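Local coordinates for fatty acid repression mutant protein 2 (Saccharomyces cerevisiae, PDB 4URP) that reduces 4-nitroquinoline N-oxide with NADH as an FMN-dependent type II nitroreductase, and takes part in the oxidative stress response and in negative regulation of fatty acid metabolism, at residues F97-P102 with I162-Q167; H147-V152 with Q167-F172. All coordinates share one frame; numbering follows the deposited sequence.

Interaction 1: F97-P102 with I162-Q167; sequences FTDLGP and IAWTVQ. Unlike the reference sequence in segment 97-102: Leu100 (reference Glu).
Phe97 and Trp164 meet at about a right angle as side chains. Their ring planes are 48° apart, and Trp164 CE3 lies over one face of the phenyl ring, displaced toward its rim and 3.6 Å from Phe97 CD2. With chi1 near -60°, Phe97 CG sits beside its own backbone N, and the ring reaches both Trp164 CB and Val166; Phe97 CE1 packs 3.6 Å from Val166 CG2. Asp99 is on this same sheet face. Its carboxylate is turned steeply against the indole plane; Asp99 OD2 lies 3.7 Å from Trp164 NE1 without a hydrogen bond between them, and its salt bridge is to Arg54. The strands run antiparallel at 152° in the nitroreductase sheet, at the point where strand 92-99 gives way to helix 100-109. Asp99 is the N-cap there: its OD1 accepts from Gly101 N at 3.0 Å. Backbone bonds run from Thr98 N to Thr165 O (3.1 Å) and from Leu100 N to Ala163 O (3.2 Å). On the other face, Gln167 NE2 donates to Thr98 OG1, though the modelled distance is too short to trust in detail.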
loop_
_atom_site.group_PDB
_atom_site.type_symbol
_atom_site.label_atom_id
_atom_site.label_comp_id
_atom_site.label_asym_id
_atom_site.label_seq_id
_atom_site.Cartn_x
_atom_site.Cartn_y
_atom_site.Cartn_z
ATOM N N PHE A 97 -5.377 -8.711 -7.278
ATOM C CA PHE A 97 -6.568 -8.140 -7.887
ATOM C C PHE A 97 -7.265 -7.173 -6.942
ATOM O O PHE A 97 -6.859 -6.994 -5.795
ATOM C CB PHE A 97 -7.569 -9.242 -8.241
ATOM C CG PHE A 97 -7.049 -10.263 -9.205
ATOM C CD1 PHE A 97 -7.137 -10.050 -10.567
ATOM C CD2 PHE A 97 -6.501 -11.445 -8.748
ATOM C CE1 PHE A 97 -6.677 -10.989 -11.453
ATOM C CE2 PHE A 97 -6.038 -12.391 -9.632
ATOM C CZ PHE A 97 -6.126 -12.162 -10.989
ATOM N N THR A 98 -8.326 -6.556 -7.448
ATOM C CA THR A 98 -9.264 -5.809 -6.624
ATOM C C THR A 98 -10.672 -6.062 -7.129
ATOM O O THR A 98 -11.010 -5.690 -8.249
ATOM C CB THR A 98 -9.010 -4.297 -6.663
ATOM O OG1 THR A 98 -8.430 -3.939 -7.921
ATOM C CG2 THR A 98 -8.079 -3.882 -5.535
ATOM N N ASP A 99 -11.490 -6.698 -6.301
ATOM C CA ASP A 99 -12.875 -6.966 -6.664
ATOM C C ASP A 99 -13.612 -5.656 -6.892
ATOM O O ASP A 99 -13.913 -4.925 -5.952
ATOM C CB ASP A 99 -13.565 -7.783 -5.571
ATOM C CG ASP A 99 -14.778 -8.530 -6.075
ATOM O OD1 ASP A 99 -15.360 -8.113 -7.100
ATOM O OD2 ASP A 99 -15.153 -9.542 -5.449
ATOM N N LEU A 100 -13.899 -5.365 -8.157
ATOM C CA LEU A 100 -14.603 -4.146 -8.533
ATOM C C LEU A 100 -16.064 -4.221 -8.111
ATOM O O LEU A 100 -16.782 -3.226 -8.154
ATOM C CB LEU A 100 -14.491 -3.917 -10.045
ATOM C CG LEU A 100 -13.863 -2.591 -10.486
ATOM C CD1 LEU A 100 -14.830 -1.431 -10.298
ATOM C CD2 LEU A 100 -12.573 -2.344 -9.721
ATOM N N GLY A 101 -16.490 -5.412 -7.705
ATOM C CA GLY A 101 -17.847 -5.646 -7.242
ATOM C C GLY A 101 -18.291 -4.747 -6.103
ATOM O O GLY A 101 -19.201 -3.938 -6.276
ATOM N N PRO A 102 -17.657 -4.885 -4.927
ATOM C CA PRO A 102 -18.010 -4.051 -3.773
ATOM C C PRO A 102 -17.831 -2.563 -4.063
ATOM O O PRO A 102 -18.689 -1.761 -3.707
ATOM C CB PRO A 102 -17.013 -4.505 -2.703
ATOM C CG PRO A 102 -16.661 -5.879 -3.081
ATOM C CD PRO A 102 -16.657 -5.907 -4.575
ATOM N N ILE A 162 -14.583 -12.076 -13.738
ATOM C CA ILE A 162 -14.244 -11.027 -14.696
ATOM C C ILE A 162 -14.215 -9.650 -14.036
ATOM O O ILE A 162 -13.753 -8.676 -14.625
ATOM C CB ILE A 162 -15.233 -11.000 -15.884
ATOM C CG1 ILE A 162 -15.809 -12.395 -16.138
ATOM C CG2 ILE A 162 -14.560 -10.455 -17.135
ATOM C CD1 ILE A 162 -17.190 -12.610 -15.546
ATOM N N ALA A 163 -14.709 -9.580 -12.804
ATOM C CA ALA A 163 -14.736 -8.330 -12.056
ATOM C C ALA A 163 -13.406 -8.068 -11.355
ATOM O O ALA A 163 -13.175 -6.980 -10.832
ATOM C CB ALA A 163 -15.870 -8.348 -11.046
ATOM N N TRP A 164 -12.531 -9.067 -11.349
ATOM C CA TRP A 164 -11.238 -8.946 -10.683
ATOM C C TRP A 164 -10.233 -8.158 -11.514
ATOM O O TRP A 164 -9.580 -8.704 -12.399
ATOM C CB TRP A 164 -10.674 -10.327 -10.336
ATOM C CG TRP A 164 -11.403 -11.001 -9.225
ATOM C CD1 TRP A 164 -12.617 -10.659 -8.718
ATOM C CD2 TRP A 164 -10.954 -12.127 -8.469
ATOM N NE1 TRP A 164 -12.961 -11.509 -7.698
ATOM C CE2 TRP A 164 -11.953 -12.418 -7.525
ATOM C CE3 TRP A 164 -9.802 -12.915 -8.504
ATOM C CZ2 TRP A 164 -11.838 -13.467 -6.622
ATOM C CZ3 TRP A 164 -9.689 -13.952 -7.609
ATOM C CH2 TRP A 164 -10.701 -14.221 -6.679
ATOM N N THR A 165 -10.120 -6.869 -11.218
ATOM C CA THR A 165 -9.199 -5.986 -11.919
ATOM C C THR A 165 -7.749 -6.301 -11.585
ATOM O O THR A 165 -7.361 -6.302 -10.424
ATOM C CB THR A 165 -9.481 -4.519 -11.559
ATOM O OG1 THR A 165 -10.757 -4.136 -12.086
ATOM C CG2 THR A 165 -8.413 -3.608 -12.137
ATOM N N VAL A 166 -6.952 -6.576 -12.609
ATOM C CA VAL A 166 -5.545 -6.912 -12.416
ATOM C C VAL A 166 -4.720 -5.699 -12.002
ATOM O O VAL A 166 -4.742 -4.664 -12.665
ATOM C CB VAL A 166 -4.935 -7.514 -13.693
ATOM C CG1 VAL A 166 -3.474 -7.818 -13.480
ATOM C CG2 VAL A 166 -5.689 -8.763 -14.099
ATOM N N GLN A 167 -3.984 -5.832 -10.903
ATOM C CA GLN A 167 -3.224 -4.713 -10.358
ATOM C C GLN A 167 -1.714 -4.897 -10.494
ATOM O O GLN A 167 -1.016 -4.015 -10.996
ATOM C CB GLN A 167 -3.590 -4.495 -8.886
ATOM C CG GLN A 167 -5.063 -4.224 -8.638
ATOM C CD GLN A 167 -5.479 -2.813 -9.005
ATOM O OE1 GLN A 167 -4.677 -2.022 -9.499
ATOM N NE2 GLN A 167 -6.743 -2.490 -8.761
#

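Interaction 2: H147-V152 with Q167-F172; sequences HYNDYV and QSQLVF
Gln169 reaches from its strand to the start of helix 149-155, and its amide carries the polar part of the contact. Tyr148 N donates to Gln169 OE1 at 2.8 Å, a weak bond because the angle at the hydrogen is only 122°. The other end of the same amide, Gln169 NE2, donates weakly to Asn149 OD1 at 3.3 Å. The second bond is the less certain: Asn149 OD1 also lies against Gln167 O, another acceptor, so the modelled orientation of the Asn149 amide is doubtful. The bend of Gln169 at chi2 (87°) turns its amide toward the Tyr148 backbone. Tyr148 occupies the N-cap position and centres an inverse gamma turn. Through the bonds of Gln169 to Tyr148 and Asn149, the contact joins the start of the helix to strand 164-172 of the nitroreductase sheet. Replacing Gln169 by a leucine would probably leave Tyr148 N without this acceptor. Packing is slight: the Val152 methyl CG2 lies 3.6 Å from the amide nitrogen Gln169 NE2, the two side chains running antiparallel alongside one another. The His147 ring lies near the strand without hydrogen bonding to it, its NE2 3.6 Å from Ser168 OG and its CD2 3.9 Å from Gln167 O. Ser168 OG has a weak bond to Gln129 of helix 117-139, and His147 also packs on Cys120 of the second subunit.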
loop_
_atom_site.group_PDB
_atom_site.type_symbol
_atom_site.label_atom_id
_atom_site.label_comp_id
_atom_site.label_asym_id
_atom_site.label_seq_id
_atom_site.Cartn_x
_atom_site.Cartn_y
_atom_site.Cartn_z
ATOM N N HIS A 147 3.834 -5.052 -14.060
ATOM C CA HIS A 147 2.537 -4.409 -14.260
ATOM C C HIS A 147 1.955 -4.650 -15.644
ATOM O O HIS A 147 1.368 -3.753 -16.247
ATOM C CB HIS A 147 2.637 -2.909 -13.991
ATOM C CG HIS A 147 2.902 -2.569 -12.556
ATOM N ND1 HIS A 147 4.075 -2.926 -11.920
ATOM C CD2 HIS A 147 2.161 -1.911 -11.644
ATOM C CE1 HIS A 147 4.033 -2.494 -10.662
ATOM N NE2 HIS A 147 2.882 -1.877 -10.477
ATOM N N TYR A 148 2.108 -5.870 -16.143
ATOM C CA TYR A 148 1.467 -6.262 -17.390
ATOM C C TYR A 148 0.022 -6.621 -17.114
ATOM O O TYR A 148 -0.400 -7.745 -17.366
ATOM C CB TYR A 148 2.173 -7.475 -17.981
ATOM C CG TYR A 148 3.556 -7.181 -18.488
ATOM C CD1 TYR A 148 3.794 -6.091 -19.309
ATOM C CD2 TYR A 148 4.626 -7.989 -18.141
ATOM C CE1 TYR A 148 5.057 -5.819 -19.776
ATOM C CE2 TYR A 148 5.894 -7.724 -18.601
ATOM C CZ TYR A 148 6.105 -6.639 -19.419
ATOM O OH TYR A 148 7.374 -6.374 -19.879
ATOM N N ASN A 149 -0.730 -5.659 -16.592
ATOM C CA ASN A 149 -2.095 -5.898 -16.144
ATOM C C ASN A 149 -3.001 -6.394 -17.255
ATOM O O ASN A 149 -3.521 -7.503 -17.194
ATOM C CB ASN A 149 -2.686 -4.627 -15.540
ATOM C CG ASN A 149 -1.838 -4.069 -14.426
ATOM O OD1 ASN A 149 -1.221 -4.816 -13.665
ATOM N ND2 ASN A 149 -1.796 -2.749 -14.324
ATOM N N ASP A 150 -3.189 -5.556 -18.270
ATOM C CA ASP A 150 -4.070 -5.878 -19.385
ATOM C C ASP A 150 -3.633 -7.142 -20.118
ATOM O O ASP A 150 -4.468 -7.922 -20.573
ATOM C CB ASP A 150 -4.142 -4.705 -20.364
ATOM C CG ASP A 150 -2.918 -3.812 -20.296
ATOM O OD1 ASP A 150 -1.879 -4.179 -20.884
ATOM O OD2 ASP A 150 -2.994 -2.744 -19.652
ATOM N N TYR A 151 -2.323 -7.341 -20.232
ATOM C CA TYR A 151 -1.801 -8.496 -20.946
ATOM C C TYR A 151 -2.113 -9.814 -20.242
ATOM O O TYR A 151 -2.530 -10.778 -20.884
ATOM C CB TYR A 151 -0.296 -8.342 -21.176
ATOM C CG TYR A 151 0.045 -7.485 -22.377
ATOM C CD1 TYR A 151 -0.840 -7.365 -23.441
ATOM C CD2 TYR A 151 1.252 -6.801 -22.450
ATOM C CE1 TYR A 151 -0.533 -6.588 -24.543
ATOM C CE2 TYR A 151 1.565 -6.020 -23.549
ATOM C CZ TYR A 151 0.669 -5.919 -24.591
ATOM O OH TYR A 151 0.976 -5.145 -25.685
ATOM N N VAL A 152 -1.923 -9.855 -18.927
ATOM C CA VAL A 152 -2.217 -11.069 -18.177
ATOM C C VAL A 152 -3.708 -11.193 -17.901
ATOM O O VAL A 152 -4.205 -12.282 -17.631
ATOM C CB VAL A 152 -1.437 -11.140 -16.850
ATOM C CG1 VAL A 152 0.057 -10.973 -17.102
ATOM C CG2 VAL A 152 -1.943 -10.099 -15.876
ATOM N N GLN A 167 -3.984 -5.832 -10.903
ATOM C CA GLN A 167 -3.224 -4.713 -10.358
ATOM C C GLN A 167 -1.714 -4.897 -10.494
ATOM O O GLN A 167 -1.016 -4.015 -10.996
ATOM C CB GLN A 167 -3.590 -4.495 -8.886
ATOM C CG GLN A 167 -5.063 -4.224 -8.638
ATOM C CD GLN A 167 -5.479 -2.813 -9.005
ATOM O OE1 GLN A 167 -4.677 -2.022 -9.499
ATOM N NE2 GLN A 167 -6.743 -2.490 -8.761
ATOM N N SER A 168 -1.211 -6.042 -10.040
ATOM C CA SER A 168 0.227 -6.300 -10.073
ATOM C C SER A 168 0.556 -7.777 -10.264
ATOM O O SER A 168 -0.315 -8.638 -10.158
ATOM C CB SER A 168 0.893 -5.777 -8.794
ATOM O OG SER A 168 0.904 -4.360 -8.771
ATOM N N GLN A 169 1.820 -8.055 -10.560
ATOM C CA GLN A 169 2.308 -9.423 -10.693
ATOM C C GLN A 169 3.609 -9.578 -9.925
ATOM O O GLN A 169 4.671 -9.177 -10.394
ATOM C CB GLN A 169 2.553 -9.783 -12.158
ATOM C CG GLN A 169 1.314 -9.778 -13.027
ATOM C CD GLN A 169 1.021 -8.415 -13.602
ATOM O OE1 GLN A 169 1.912 -7.741 -14.115
ATOM N NE2 GLN A 169 -0.234 -7.998 -13.516
ATOM N N LEU A 170 3.526 -10.162 -8.737
ATOM C CA LEU A 170 4.704 -10.364 -7.911
ATOM C C LEU A 170 5.398 -11.657 -8.306
ATOM O O LEU A 170 4.990 -12.741 -7.898
ATOM C CB LEU A 170 4.313 -10.396 -6.436
ATOM C CG LEU A 170 5.464 -10.538 -5.445
ATOM C CD1 LEU A 170 6.468 -9.421 -5.638
ATOM C CD2 LEU A 170 4.916 -10.529 -4.032
ATOM N N VAL A 171 6.446 -11.525 -9.112
ATOM C CA VAL A 171 7.183 -12.667 -9.629
ATOM C C VAL A 171 8.256 -13.114 -8.649
ATOM O O VAL A 171 9.238 -12.415 -8.435
ATOM C CB VAL A 171 7.850 -12.325 -10.972
ATOM C CG1 VAL A 171 8.657 -13.501 -11.477
ATOM C CG2 VAL A 171 6.804 -11.913 -11.989
ATOM N N PHE A 172 8.066 -14.285 -8.057
ATOM C CA PHE A 172 8.976 -14.757 -7.023
ATOM C C PHE A 172 9.851 -15.922 -7.470
ATOM O O PHE A 172 9.467 -16.722 -8.321
ATOM C CB PHE A 172 8.195 -15.129 -5.759
ATOM C CG PHE A 172 7.223 -16.255 -5.957
ATOM C CD1 PHE A 172 5.942 -16.010 -6.418
ATOM C CD2 PHE A 172 7.589 -17.558 -5.675
ATOM C CE1 PHE A 172 5.048 -17.042 -6.595
ATOM C CE2 PHE A 172 6.699 -18.594 -5.853
ATOM C CZ PHE A 172 5.426 -18.337 -6.315
#

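In the fold
Interactions 1 and 2 have centres about 13 Å apart and share strand 164-172, with Gln167 belonging to both. Interaction 1 pairs the start of this strand with its sheet neighbour 92-99; interaction 2 sets helix 149-155 and the turn before it against the strand's next residues. Along the chain the segments alternate: 97-102, 147-152, 162-167, 167-172. The two contacts also touch directly, Val166 CG1 lying 3.6 Å from Val152 CG2. The strand thus has strand 92-99 beside it in the sheet and the start of helix 149-155 packed against it, and the weak bond from His123 of the second subunit to Gln167 OE1 places their shared residue at the subunit interface.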